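Local coordinates for endoglycosidase (Bacteroides thetaiotaomicron, PDB 6Q64), which probably hydrolyses O-glycosidic bonds as a glycoside hydrolase of family 18, associated with the breakdown of complex N-glycans by gut Bacteroides, at residues Lys72-Phe77 and Ile281-Phe286; Gly328-Tyr333 and Lys346-Ala351; Ile40-Ala45 and Glu49-Thr54; Glu57-Ile62 and Leu94-Asp99; Gly165-Ala170 and Ile217-Ala222. The protein carries 1 engineered substitution. All coordinates share one frame; numbering follows the deposited sequence.

In the fold
All five contacts belong to one TIM-barrel chain. Contact 3 comes first, about 28 Å from the chain's centre, and leads into helix 53-65, which contact 4, centred about 14 Å away, ties to the loop before strand 100-102. The segments of contacts 4 and 1 alternate along the chain, and contact 5 (helices 162-179 and 211-224) falls between those of contact 1, its centre about 31 Å from that of contact 2. Contact 2, about 6 Å from contact 1 between centres, uses strand 329-333, which lies in the sheet between strands 72-76 and 280-285 of contact 1; here the first strand meets the last two, closing the barrel. Leu348 and Arg349 also touch loop 94-99.

Contact 1: residues Lys72-Phe77 and Ile281-Phe286; sequences KGFGWF and IITVEF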
# COMPACT_ATOMS: atom_id res chain seq x y z
N LYS A 72 -6.97 2.25 8.49
CA LYS A 72 -5.65 2.66 8.00
C LYS A 72 -5.84 3.55 6.78
O LYS A 72 -6.86 3.43 6.09
CB LYS A 72 -4.78 1.45 7.67
CG LYS A 72 -4.17 0.82 8.91
CD LYS A 72 -3.26 -0.34 8.62
CE LYS A 72 -2.87 -1.03 9.91
NZ LYS A 72 -1.75 -1.96 9.67
N GLY A 73 -4.90 4.48 6.60
CA GLY A 73 -4.85 5.36 5.42
C GLY A 73 -3.63 4.98 4.63
O GLY A 73 -2.57 4.82 5.25
N PHE A 74 -3.81 4.81 3.32
CA PHE A 74 -2.78 4.30 2.40
C PHE A 74 -2.87 5.10 1.09
O PHE A 74 -3.87 5.81 0.83
CB PHE A 74 -3.01 2.80 2.21
CG PHE A 74 -2.39 2.20 0.97
CD1 PHE A 74 -1.09 1.73 0.97
CD2 PHE A 74 -3.13 2.11 -0.20
CE1 PHE A 74 -0.53 1.22 -0.18
CE2 PHE A 74 -2.56 1.60 -1.35
CZ PHE A 74 -1.25 1.17 -1.34
N GLY A 75 -1.85 4.99 0.25
CA GLY A 75 -1.98 5.39 -1.16
C GLY A 75 -0.74 5.01 -1.95
O GLY A 75 0.33 4.68 -1.36
N TRP A 76 -0.86 5.24 -3.26
CA TRP A 76 0.27 5.18 -4.21
C TRP A 76 0.77 6.60 -4.43
O TRP A 76 0.11 7.34 -5.19
CB TRP A 76 -0.18 4.49 -5.51
CG TRP A 76 -0.32 3.01 -5.31
CD1 TRP A 76 0.70 2.12 -5.14
CD2 TRP A 76 -1.54 2.28 -5.17
NE1 TRP A 76 0.19 0.87 -4.91
CE2 TRP A 76 -1.18 0.93 -4.93
CE3 TRP A 76 -2.90 2.62 -5.24
CZ2 TRP A 76 -2.14 -0.07 -4.78
CZ3 TRP A 76 -3.84 1.63 -5.08
CH2 TRP A 76 -3.46 0.31 -4.85
N PHE A 77 1.90 6.93 -3.79
CA PHE A 77 2.58 8.25 -3.80
C PHE A 77 3.56 8.37 -4.98
O PHE A 77 4.66 7.75 -4.98
CB PHE A 77 3.34 8.42 -2.49
CG PHE A 77 3.82 9.82 -2.20
CD1 PHE A 77 2.97 10.91 -2.32
CD2 PHE A 77 5.12 10.06 -1.77
CE1 PHE A 77 3.42 12.19 -2.03
CE2 PHE A 77 5.55 11.34 -1.48
CZ PHE A 77 4.71 12.40 -1.62
N ILE A 281 -7.78 -3.43 2.15
CA ILE A 281 -7.73 -1.97 1.84
C ILE A 281 -8.42 -1.78 0.50
O ILE A 281 -8.08 -2.51 -0.44
CB ILE A 281 -6.27 -1.46 1.88
CG1 ILE A 281 -5.83 -1.21 3.32
CG2 ILE A 281 -6.12 -0.19 1.08
CD1 ILE A 281 -4.35 -1.32 3.53
N ILE A 282 -9.36 -0.84 0.42
CA ILE A 282 -10.02 -0.52 -0.87
C ILE A 282 -9.60 0.90 -1.27
O ILE A 282 -9.50 1.77 -0.40
CB ILE A 282 -11.53 -0.69 -0.79
CG1 ILE A 282 -12.10 -0.31 0.59
CG2 ILE A 282 -11.86 -2.13 -1.14
CD1 ILE A 282 -13.62 -0.25 0.64
N THR A 283 -9.32 1.06 -2.56
CA THR A 283 -8.66 2.25 -3.11
C THR A 283 -9.49 2.80 -4.25
O THR A 283 -10.17 2.04 -5.00
CB THR A 283 -7.23 1.96 -3.57
OG1 THR A 283 -7.26 1.14 -4.75
CG2 THR A 283 -6.42 1.32 -2.46
N VAL A 284 -9.38 4.10 -4.38
CA VAL A 284 -10.10 4.87 -5.41
C VAL A 284 -9.08 5.55 -6.35
O VAL A 284 -7.85 5.53 -6.04
CB VAL A 284 -11.08 5.79 -4.67
CG1 VAL A 284 -10.35 6.93 -3.99
CG2 VAL A 284 -12.15 6.29 -5.62
N GLU A 285 -9.54 6.01 -7.52
CA GLU A 285 -8.65 6.37 -8.66
C GLU A 285 -8.59 7.90 -8.76
O GLU A 285 -9.58 8.52 -9.18
CB GLU A 285 -9.08 5.59 -9.90
CG GLU A 285 -8.78 6.19 -11.25
CD GLU A 285 -7.46 6.89 -11.49
OE1 GLU A 285 -6.55 6.25 -12.09
OE2 GLU A 285 -7.39 8.09 -11.15
N PHE A 286 -7.44 8.45 -8.37
CA PHE A 286 -7.28 9.89 -8.03
C PHE A 286 -6.54 10.65 -9.15
O PHE A 286 -6.71 11.87 -9.21
CB PHE A 286 -6.66 10.01 -6.64
CG PHE A 286 -7.63 10.47 -5.58
CD1 PHE A 286 -8.98 10.20 -5.71
CD2 PHE A 286 -7.19 11.20 -4.49
CE1 PHE A 286 -9.88 10.65 -4.76
CE2 PHE A 286 -8.10 11.64 -3.54
CZ PHE A 286 -9.44 11.36 -3.67
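Phe74 and Trp76 of strand 72-76, the first of the TIM barrel, meet Ile281 and Thr283 of strand 280-285 inside the barrel. The two strands are not neighbours: strand 329-333 runs between them, and the short segments pass 8.3 Å apart at 45°. Phe74 comes first. Its ring leans inward because chi1, 159°, puts CG opposite the backbone N; CD2 meets Ile281 CG2 at 4.0 Å, and the CE2 edge meets Thr283 CG2 near the plane of the ring. Phe100 lies against the same ring. Gly75 separates Phe74 from Trp76, whose indole is laid so that Phe74 CZ stands 3.6 Å above one of its faces, toward the rim. The outer edge of the six-membered ring then abuts the threonine, Trp76 CZ3 being 3.7 Å from Thr283 CG2. Replacing the indole at Trp76 by an alanine's methyl is likely to open a gap beside Thr283 and to take away the surface under Phe74 CZ. Thr283 OG1, which hydrogen-bonds to Tyr253 O, lies in the plane of the indole at its edge, 3.5 Å from Trp76 CZ3.

Contact 2: residues Gly328-Tyr333 and Lys346-Ala351; sequences GGIGTY and KWLRKA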
# COMPACT_ATOMS: atom_id res chain seq x y z
N GLY A 328 -10.44 -2.55 6.67
CA GLY A 328 -9.14 -2.36 7.32
C GLY A 328 -8.53 -1.03 6.97
O GLY A 328 -7.69 -0.56 7.76
N GLY A 329 -8.85 -0.50 5.79
CA GLY A 329 -8.39 0.81 5.35
C GLY A 329 -8.84 1.22 3.96
O GLY A 329 -9.43 0.43 3.22
N ILE A 330 -8.52 2.47 3.62
CA ILE A 330 -8.76 3.06 2.28
C ILE A 330 -7.47 3.72 1.81
O ILE A 330 -6.60 3.99 2.65
CB ILE A 330 -9.91 4.07 2.34
CG1 ILE A 330 -9.57 5.22 3.28
CG2 ILE A 330 -11.21 3.39 2.74
CD1 ILE A 330 -9.78 6.53 2.63
N GLY A 331 -7.39 3.95 0.50
CA GLY A 331 -6.27 4.63 -0.16
C GLY A 331 -6.68 5.24 -1.50
O GLY A 331 -7.78 4.99 -2.00
N THR A 332 -5.77 5.99 -2.09
CA THR A 332 -5.97 6.70 -3.36
C THR A 332 -4.79 6.38 -4.25
O THR A 332 -3.67 6.25 -3.73
CB THR A 332 -6.08 8.18 -3.05
OG1 THR A 332 -4.95 8.36 -2.20
CG2 THR A 332 -7.37 8.57 -2.35
N TYR A 333 -5.06 6.15 -5.53
CA TYR A 333 -4.04 5.99 -6.59
C TYR A 333 -3.64 7.40 -7.04
O TYR A 333 -4.55 8.17 -7.41
CB TYR A 333 -4.61 5.13 -7.72
CG TYR A 333 -3.72 4.97 -8.93
CD1 TYR A 333 -2.53 4.28 -8.86
CD2 TYR A 333 -4.11 5.51 -10.15
CE1 TYR A 333 -1.72 4.13 -9.98
CE2 TYR A 333 -3.33 5.34 -11.28
CZ TYR A 333 -2.13 4.66 -11.20
OH TYR A 333 -1.38 4.54 -12.34
N LYS A 346 -7.90 16.93 0.69
CA LYS A 346 -9.29 17.15 1.13
C LYS A 346 -9.92 15.78 1.41
O LYS A 346 -10.42 15.56 2.53
CB LYS A 346 -10.07 17.89 0.03
CG LYS A 346 -11.52 18.21 0.36
CD LYS A 346 -12.24 18.76 -0.82
CE LYS A 346 -13.69 19.10 -0.56
NZ LYS A 346 -14.41 19.39 -1.84
N TRP A 347 -9.88 14.93 0.39
CA TRP A 347 -10.73 13.72 0.31
C TRP A 347 -10.16 12.65 1.23
O TRP A 347 -10.88 12.17 2.12
CB TRP A 347 -10.82 13.26 -1.13
CG TRP A 347 -11.60 14.23 -1.96
CD1 TRP A 347 -11.17 14.91 -3.05
CD2 TRP A 347 -12.95 14.66 -1.74
NE1 TRP A 347 -12.17 15.70 -3.56
CE2 TRP A 347 -13.27 15.58 -2.76
CE3 TRP A 347 -13.93 14.31 -0.80
CZ2 TRP A 347 -14.51 16.18 -2.85
CZ3 TRP A 347 -15.17 14.92 -0.89
CH2 TRP A 347 -15.44 15.86 -1.89
N LEU A 348 -8.88 12.36 1.10
CA LEU A 348 -8.24 11.41 2.03
C LEU A 348 -8.50 11.83 3.50
O LEU A 348 -8.91 10.98 4.29
CB LEU A 348 -6.76 11.29 1.70
CG LEU A 348 -6.03 10.15 2.41
CD1 LEU A 348 -6.67 8.80 2.08
CD2 LEU A 348 -4.55 10.15 2.05
N ARG A 349 -8.30 13.10 3.86
CA ARG A 349 -8.41 13.55 5.28
C ARG A 349 -9.85 13.38 5.80
O ARG A 349 -10.07 12.96 6.99
CB ARG A 349 -8.05 15.03 5.37
CG ARG A 349 -6.61 15.33 5.75
CD ARG A 349 -6.49 16.81 6.07
NE ARG A 349 -5.27 17.37 5.53
CZ ARG A 349 -4.08 17.28 6.12
NH1 ARG A 349 -3.95 16.67 7.30
NH2 ARG A 349 -3.02 17.83 5.55
N LYS A 350 -10.79 13.77 4.96
CA LYS A 350 -12.22 13.68 5.25
C LYS A 350 -12.56 12.20 5.43
O LYS A 350 -13.16 11.84 6.46
CB LYS A 350 -13.03 14.28 4.11
CG LYS A 350 -14.44 14.72 4.50
CD LYS A 350 -15.16 15.29 3.33
CE LYS A 350 -15.82 16.61 3.66
NZ LYS A 350 -17.12 16.37 4.33
N ALA A 351 -12.18 11.38 4.46
CA ALA A 351 -12.47 9.93 4.44
C ALA A 351 -12.02 9.34 5.78
O ALA A 351 -12.88 8.81 6.48
CB ALA A 351 -11.80 9.27 3.27
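Leu348 reaches from helix 346-358 toward Ile330, its CD1 lying 3.9 Å from Ile330 CD1. The backbone at this start of the helix is gripped as well: the carboxylate of Asp338 takes Trp347 N on OD1 and Leu348 N on OD2. Beyond that grip, the Leu348 and Ile330 side chains run antiparallel to one another and touch through their CD1 methyls. The same methyl, Leu348 CD1, comes within 4.5 Å of Thr332 CG2, a looser touch on the next outward-pointing residue of the strand. Strand 329-333 is the last strand of the TIM barrel, and the helix that follows it in the chain runs back along its outer side; the short segments are almost exactly antiparallel, at 177°, with 9.4 Å between their axes. Ile330 and Thr332 point toward the helix, whereas Gly331 between them adds no side chain. One turn after Leu348, Ala351 turns its methyl to the strand, and Ala351 CB sits 3.5 Å from Ile330 CD1. A chi1 of 61° turns Ile330 CG1 to the helix, and a chi2 of 129°, off the staggered positions, brings CD1 to Ala351. Helix 311-317 closes in beside them: Ile313 touches Ile330, Thr332 and Ala351, and Tyr316 also rests on Ile330.

Contact 3: residues Ile40-Ala45 and Glu49-Thr54; sequences IPLIEA and EDLTPT
Asp50 OD2 accepts two backbone N-H groups of the short linker between the segments, a hydrogen bond from Gln46 N and a weak one from Thr47 N. The carboxylate thus pulls the linker in, and the start of the Asp50 side chain is drawn against Ala45: CB to CB, Asp50 and Ala45 are 3.9 Å apart. Their backbones approach to 5.6 Å, CA to CA. With chi1 -66° Asp50 CG sits beside its own backbone N, and OD2 comes near Ala45 and the linker N-H groups. Ile40 comes in on the carbonyl side; Ile40 CB lies 3.9 Å from Asp50 O, while Ile40 CD1 passes 4.2 Å from Asp50 OD1. Apolar contact continues at Leu42, whose CD2 meets Leu51 CD2 at 4.0 Å, the two side chains crossing at about a right angle, and Ala45 CB adds a touch 4.3 Å from Leu51 CD2. The segment 40-45 is itself curled, with Ala45 N bonded to Leu42 O at 2.7 Å, and Lys92 NZ ties down Ile43 O and Ala45 O. All this forms the compact loop leading into helix 53-65, at the far periphery of the barrel. No hydrogen bond runs directly between the segments, and the short linker already keeps them near; the aspartate's bonds to its backbone and the Leu42, Ala45 and Leu51 contacts fix how they lie.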
# COMPACT_ATOMS: atom_id res chain seq x y z
N ILE A 40 12.30 25.33 14.28
CA ILE A 40 12.43 24.86 12.87
C ILE A 40 11.04 24.49 12.39
O ILE A 40 10.34 23.81 13.13
CB ILE A 40 13.45 23.69 12.83
CG1 ILE A 40 14.89 24.18 13.10
CG2 ILE A 40 13.37 22.96 11.51
CD1 ILE A 40 15.41 23.95 14.51
N PRO A 41 10.55 24.96 11.21
CA PRO A 41 9.23 24.58 10.70
C PRO A 41 9.28 23.11 10.26
O PRO A 41 10.33 22.55 10.20
CB PRO A 41 8.96 25.57 9.56
CG PRO A 41 10.33 25.84 9.04
CD PRO A 41 11.21 25.88 10.28
N LEU A 42 8.15 22.48 9.96
CA LEU A 42 8.15 21.01 9.80
C LEU A 42 8.92 20.69 8.53
O LEU A 42 9.84 19.85 8.59
CB LEU A 42 6.74 20.42 9.76
CG LEU A 42 6.02 20.47 11.10
CD1 LEU A 42 4.59 19.99 10.95
CD2 LEU A 42 6.76 19.67 12.16
N ILE A 43 8.59 21.34 7.42
CA ILE A 43 9.19 20.94 6.13
C ILE A 43 10.72 20.99 6.25
O ILE A 43 11.36 20.31 5.47
CB ILE A 43 8.64 21.79 4.98
CG1 ILE A 43 9.02 21.17 3.63
CG2 ILE A 43 9.11 23.22 5.11
CD1 ILE A 43 8.23 21.73 2.48
N GLU A 44 11.30 21.68 7.24
CA GLU A 44 12.78 21.80 7.41
C GLU A 44 13.29 20.78 8.46
O GLU A 44 14.52 20.58 8.54
CB GLU A 44 13.19 23.23 7.82
CG GLU A 44 13.13 24.28 6.71
CD GLU A 44 13.52 25.71 7.08
OE1 GLU A 44 14.33 25.92 8.00
OE2 GLU A 44 13.02 26.64 6.44
N ALA A 45 12.42 20.16 9.26
CA ALA A 45 12.82 19.34 10.43
C ALA A 45 13.20 17.91 9.98
O ALA A 45 12.59 17.41 9.04
CB ALA A 45 11.71 19.34 11.45
N GLU A 49 15.02 15.80 17.42
CA GLU A 49 15.87 16.86 18.05
C GLU A 49 15.43 18.25 17.56
O GLU A 49 15.63 19.18 18.32
CB GLU A 49 17.38 16.64 17.78
CG GLU A 49 18.08 15.66 18.73
CD GLU A 49 17.25 14.46 19.19
OE1 GLU A 49 16.82 13.63 18.33
OE2 GLU A 49 16.99 14.35 20.41
N ASP A 50 14.82 18.37 16.38
CA ASP A 50 14.45 19.67 15.75
C ASP A 50 13.08 20.22 16.23
O ASP A 50 12.71 21.37 15.82
CB ASP A 50 14.46 19.55 14.22
CG ASP A 50 15.83 19.31 13.63
OD1 ASP A 50 16.79 20.07 13.93
OD2 ASP A 50 15.94 18.36 12.83
N LEU A 51 12.36 19.49 17.10
CA LEU A 51 10.97 19.82 17.54
C LEU A 51 10.96 20.28 18.99
O LEU A 51 11.78 19.82 19.76
CB LEU A 51 10.11 18.56 17.43
CG LEU A 51 10.03 17.86 16.07
CD1 LEU A 51 9.26 16.57 16.21
CD2 LEU A 51 9.37 18.73 15.01
N THR A 52 9.98 21.07 19.39
CA THR A 52 9.76 21.39 20.82
C THR A 52 9.21 20.15 21.51
O THR A 52 8.68 19.23 20.88
CB THR A 52 8.85 22.61 20.96
OG1 THR A 52 7.76 22.56 20.03
CG2 THR A 52 9.63 23.88 20.71
N PRO A 53 9.35 20.06 22.84
CA PRO A 53 8.50 19.17 23.64
C PRO A 53 7.05 19.01 23.14
O PRO A 53 6.62 17.88 22.98
CB PRO A 53 8.54 19.89 25.00
CG PRO A 53 9.96 20.38 25.08
CD PRO A 53 10.34 20.76 23.66
N THR A 54 6.30 20.09 22.92
CA THR A 54 4.85 19.93 22.64
C THR A 54 4.68 19.18 21.32
O THR A 54 3.66 18.51 21.15
CB THR A 54 3.99 21.21 22.74
OG1 THR A 54 3.88 21.79 21.45
CG2 THR A 54 4.45 22.23 23.75

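Contact 4: residues Glu57-Ile62 and Leu94-Asp99; sequences EYFAQI and LPDSVD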
# COMPACT_ATOMS: atom_id res chain seq x y z
N GLU A 57 5.70 15.29 21.81
CA GLU A 57 4.59 14.61 22.52
C GLU A 57 3.46 14.39 21.51
O GLU A 57 2.87 13.29 21.52
CB GLU A 57 4.17 15.39 23.77
CG GLU A 57 2.96 14.80 24.54
CD GLU A 57 3.01 13.33 25.00
OE1 GLU A 57 3.86 13.00 25.88
OE2 GLU A 57 2.19 12.49 24.51
N TYR A 58 3.18 15.38 20.66
CA TYR A 58 2.10 15.29 19.65
C TYR A 58 2.37 14.06 18.80
O TYR A 58 1.45 13.31 18.58
CB TYR A 58 2.02 16.50 18.73
CG TYR A 58 1.19 16.26 17.48
CD1 TYR A 58 -0.16 16.00 17.58
CD2 TYR A 58 1.76 16.22 16.21
CE1 TYR A 58 -0.93 15.76 16.44
CE2 TYR A 58 1.00 15.98 15.06
CZ TYR A 58 -0.36 15.75 15.18
OH TYR A 58 -1.15 15.52 14.09
N PHE A 59 3.58 13.89 18.26
CA PHE A 59 3.85 12.82 17.27
C PHE A 59 3.99 11.48 18.00
O PHE A 59 3.94 10.46 17.34
CB PHE A 59 5.10 13.11 16.42
CG PHE A 59 4.93 14.15 15.35
CD1 PHE A 59 4.06 13.96 14.30
CD2 PHE A 59 5.69 15.31 15.36
CE1 PHE A 59 3.92 14.91 13.30
CE2 PHE A 59 5.55 16.25 14.35
CZ PHE A 59 4.67 16.06 13.32
N ALA A 60 4.19 11.50 19.33
CA ALA A 60 4.23 10.30 20.19
C ALA A 60 2.83 9.67 20.21
O ALA A 60 2.74 8.43 20.07
CB ALA A 60 4.72 10.63 21.57
N GLN A 61 1.78 10.48 20.34
CA GLN A 61 0.39 10.01 20.28
C GLN A 61 0.10 9.52 18.86
O GLN A 61 -0.68 8.56 18.72
CB GLN A 61 -0.61 11.10 20.61
CG GLN A 61 -0.16 11.95 21.76
CD GLN A 61 -0.89 11.61 23.02
OE1 GLN A 61 -1.16 10.43 23.29
NE2 GLN A 61 -1.22 12.65 23.79
N ILE A 62 0.66 10.16 17.84
CA ILE A 62 0.41 9.72 16.45
C ILE A 62 1.01 8.32 16.31
O ILE A 62 0.32 7.44 15.80
CB ILE A 62 0.95 10.70 15.40
CG1 ILE A 62 0.25 12.05 15.50
CG2 ILE A 62 0.80 10.14 13.99
CD1 ILE A 62 -1.26 11.95 15.48
N LEU A 94 2.76 14.43 4.48
CA LEU A 94 1.48 13.80 4.21
C LEU A 94 0.60 14.02 5.42
O LEU A 94 1.08 14.16 6.53
CB LEU A 94 1.70 12.31 4.01
CG LEU A 94 2.30 11.90 2.67
CD1 LEU A 94 2.74 10.43 2.72
CD2 LEU A 94 1.28 12.14 1.58
N PRO A 95 -0.73 13.93 5.27
CA PRO A 95 -1.63 13.91 6.42
C PRO A 95 -1.15 12.92 7.48
O PRO A 95 -0.68 11.85 7.14
CB PRO A 95 -2.95 13.47 5.81
CG PRO A 95 -2.87 13.95 4.36
CD PRO A 95 -1.42 13.78 3.98
N ASP A 96 -1.21 13.33 8.74
CA ASP A 96 -0.68 12.57 9.89
C ASP A 96 -1.44 11.25 10.05
O ASP A 96 -0.94 10.38 10.73
CB ASP A 96 -0.75 13.41 11.17
CG ASP A 96 0.19 14.60 11.15
OD1 ASP A 96 1.07 14.61 10.24
OD2 ASP A 96 0.07 15.49 12.05
N SER A 97 -2.61 11.11 9.43
CA SER A 97 -3.50 9.93 9.51
C SER A 97 -3.11 8.86 8.48
O SER A 97 -3.69 7.78 8.51
CB SER A 97 -4.93 10.38 9.25
OG SER A 97 -5.01 11.11 8.01
N VAL A 98 -2.21 9.16 7.55
CA VAL A 98 -1.68 8.13 6.61
C VAL A 98 -0.76 7.18 7.38
O VAL A 98 0.21 7.66 7.95
CB VAL A 98 -0.93 8.79 5.46
CG1 VAL A 98 0.03 7.83 4.81
CG2 VAL A 98 -1.89 9.36 4.43
N ASP A 99 -1.02 5.86 7.33
CA ASP A 99 -0.26 4.82 8.08
C ASP A 99 0.91 4.31 7.28
O ASP A 99 1.99 4.13 7.88
CB ASP A 99 -1.15 3.64 8.43
CG ASP A 99 -2.16 4.09 9.46
OD1 ASP A 99 -1.75 4.30 10.60
OD2 ASP A 99 -3.31 4.29 9.08
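A chi1 of 164° at Tyr58 swings its ring along the helix flank toward Asp96, and a chi1 of -67° at Asp96, placing CG beside the backbone N, turns the carboxylate back to meet it. The phenol donates a hydrogen bond from Tyr58 OH to Asp96 OD2, modelled at a very short 2.4 Å, a length to be read with caution. OD2 lies in the plane of the phenol ring at its edge, while the carboxylate plane is tilted 49° from the ring. Asp96 has a second partner, Lys125 NZ, in a salt bridge to OD1. In the TIM barrel this pins helix 53-65 to the loop that leads into strand 100-102; the loop makes a type I turn here, closed by Val98 N to Pro95 O at 3.1 Å, with Asp96 at its second position. The aspartate's backbone is engaged too: Ile62 CG2 rests 3.7 Å from Asp96 O, which also accepts a hydrogen bond from Arg66 NH2. Within the helix, Ile62 CG1 lies 3.8 Å above one face of the Tyr58 ring, toward its rim. Tyr58 CD2 stands over the centre of the Phe59 ring, and Phe59 CE1 skirts Asp96 OD2 at 4.1 Å.

Contact 5: residues Gly165-Ala170 and Ile217-Ala222; sequences GVKAYA and IETLSA
Thr219 CB lies 3.9 Å from Ala170 CB, and from there the threonine splits into two quite different branches. CG2, anti to the backbone N, lies against the facing helix: Thr219 CG2 is 3.7 Å from Lys167 O and 4.1 Å from Ala170 CB. OG1 goes the other way and passes Lys167 CG at 3.7 Å, but its hydrogen bond is to Val215 O, one turn back in its own helix. The Lys167 chain crosses the threonine at about a right angle; its CG makes the contact while NZ heads off to a long, weak ion pair with Glu164. One residue on, Leu220 uses its CD2 end, which comes 3.6 Å from Ala170 O and 4.1 Å from Ala170 CB. With an alanine at Thr219 both branches go; a gap is likely to open where CG2 sat against Lys167 O and Ala170, and Val215 O would probably lose its hydroxyl mate. The helices involved, 162-179 and 211-224, are neighbouring outer helices of the TIM barrel, running in roughly the same direction with the short segments 8.9 Å apart and crossing at -41°. Phe216 adds to the interface by touching Val166 and Ala170. With no hydrogen bond between them and the hydroxyl turned to its own backbone, the segments are joined by van der Waals contact alone, Thr219 and Leu220 lying against the methyl of Ala170 and the carbonyl oxygens beside it.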
# COMPACT_ATOMS: atom_id res chain seq x y z
N GLY A 165 16.19 -19.38 -8.64
CA GLY A 165 16.14 -18.06 -9.31
C GLY A 165 14.98 -17.21 -8.81
O GLY A 165 15.11 -15.97 -8.74
N VAL A 166 13.86 -17.84 -8.47
CA VAL A 166 12.74 -17.14 -7.78
C VAL A 166 13.24 -16.82 -6.38
O VAL A 166 13.18 -15.64 -6.00
CB VAL A 166 11.43 -17.96 -7.79
CG1 VAL A 166 10.30 -17.24 -7.11
CG2 VAL A 166 11.00 -18.28 -9.20
N LYS A 167 13.79 -17.81 -5.67
CA LYS A 167 14.43 -17.60 -4.33
C LYS A 167 15.45 -16.45 -4.42
O LYS A 167 15.53 -15.64 -3.45
CB LYS A 167 15.08 -18.90 -3.84
CG LYS A 167 14.27 -19.70 -2.82
CD LYS A 167 14.57 -21.19 -2.83
CE LYS A 167 14.50 -21.85 -1.47
NZ LYS A 167 15.54 -22.91 -1.38
N ALA A 168 16.21 -16.38 -5.52
CA ALA A 168 17.24 -15.35 -5.78
C ALA A 168 16.59 -13.99 -6.08
O ALA A 168 16.95 -13.03 -5.38
CB ALA A 168 18.12 -15.81 -6.91
N TYR A 169 15.66 -13.92 -7.05
CA TYR A 169 14.93 -12.70 -7.49
C TYR A 169 14.24 -12.00 -6.32
O TYR A 169 14.18 -10.77 -6.28
CB TYR A 169 13.82 -13.03 -8.49
CG TYR A 169 12.97 -11.84 -8.88
CD1 TYR A 169 13.56 -10.70 -9.39
CD2 TYR A 169 11.59 -11.86 -8.77
CE1 TYR A 169 12.81 -9.59 -9.76
CE2 TYR A 169 10.82 -10.77 -9.16
CZ TYR A 169 11.43 -9.63 -9.64
OH TYR A 169 10.72 -8.53 -10.02
N ALA A 170 13.68 -12.78 -5.42
CA ALA A 170 13.04 -12.29 -4.18
C ALA A 170 14.11 -11.76 -3.22
O ALA A 170 13.87 -10.74 -2.57
CB ALA A 170 12.25 -13.40 -3.54
N ILE A 217 6.74 -15.45 -2.35
CA ILE A 217 6.12 -14.85 -1.13
C ILE A 217 6.75 -15.47 0.12
O ILE A 217 6.92 -14.75 1.08
CB ILE A 217 4.61 -15.11 -1.17
CG1 ILE A 217 3.94 -14.35 -2.31
CG2 ILE A 217 3.97 -14.80 0.17
CD1 ILE A 217 2.54 -14.80 -2.56
N GLU A 218 7.02 -16.77 0.10
CA GLU A 218 7.62 -17.47 1.26
C GLU A 218 8.97 -16.81 1.59
O GLU A 218 9.23 -16.60 2.80
CB GLU A 218 7.76 -18.96 0.97
CG GLU A 218 6.86 -19.86 1.79
CD GLU A 218 7.01 -21.33 1.44
OE1 GLU A 218 8.17 -21.79 1.28
OE2 GLU A 218 5.97 -22.02 1.30
N THR A 219 9.78 -16.49 0.56
CA THR A 219 11.16 -15.95 0.69
C THR A 219 11.14 -14.49 1.15
O THR A 219 11.97 -14.14 1.99
CB THR A 219 11.97 -15.99 -0.60
OG1 THR A 219 11.90 -17.29 -1.21
CG2 THR A 219 13.42 -15.63 -0.35
N LEU A 220 10.23 -13.68 0.62
CA LEU A 220 10.00 -12.30 1.13
C LEU A 220 9.57 -12.35 2.60
O LEU A 220 10.24 -11.69 3.39
CB LEU A 220 8.97 -11.60 0.25
CG LEU A 220 9.40 -11.40 -1.20
CD1 LEU A 220 8.24 -10.93 -2.07
CD2 LEU A 220 10.55 -10.41 -1.27
N SER A 221 8.55 -13.12 2.99
CA SER A 221 8.13 -13.21 4.42
C SER A 221 9.32 -13.63 5.29
O SER A 221 9.55 -12.97 6.31
CB SER A 221 6.93 -14.09 4.69
OG SER A 221 5.80 -13.28 5.04
N ALA A 222 10.06 -14.67 4.90
CA ALA A 222 11.10 -15.27 5.76
C ALA A 222 12.05 -14.16 6.17
O ALA A 222 12.54 -14.16 7.32
CB ALA A 222 11.85 -16.38 5.04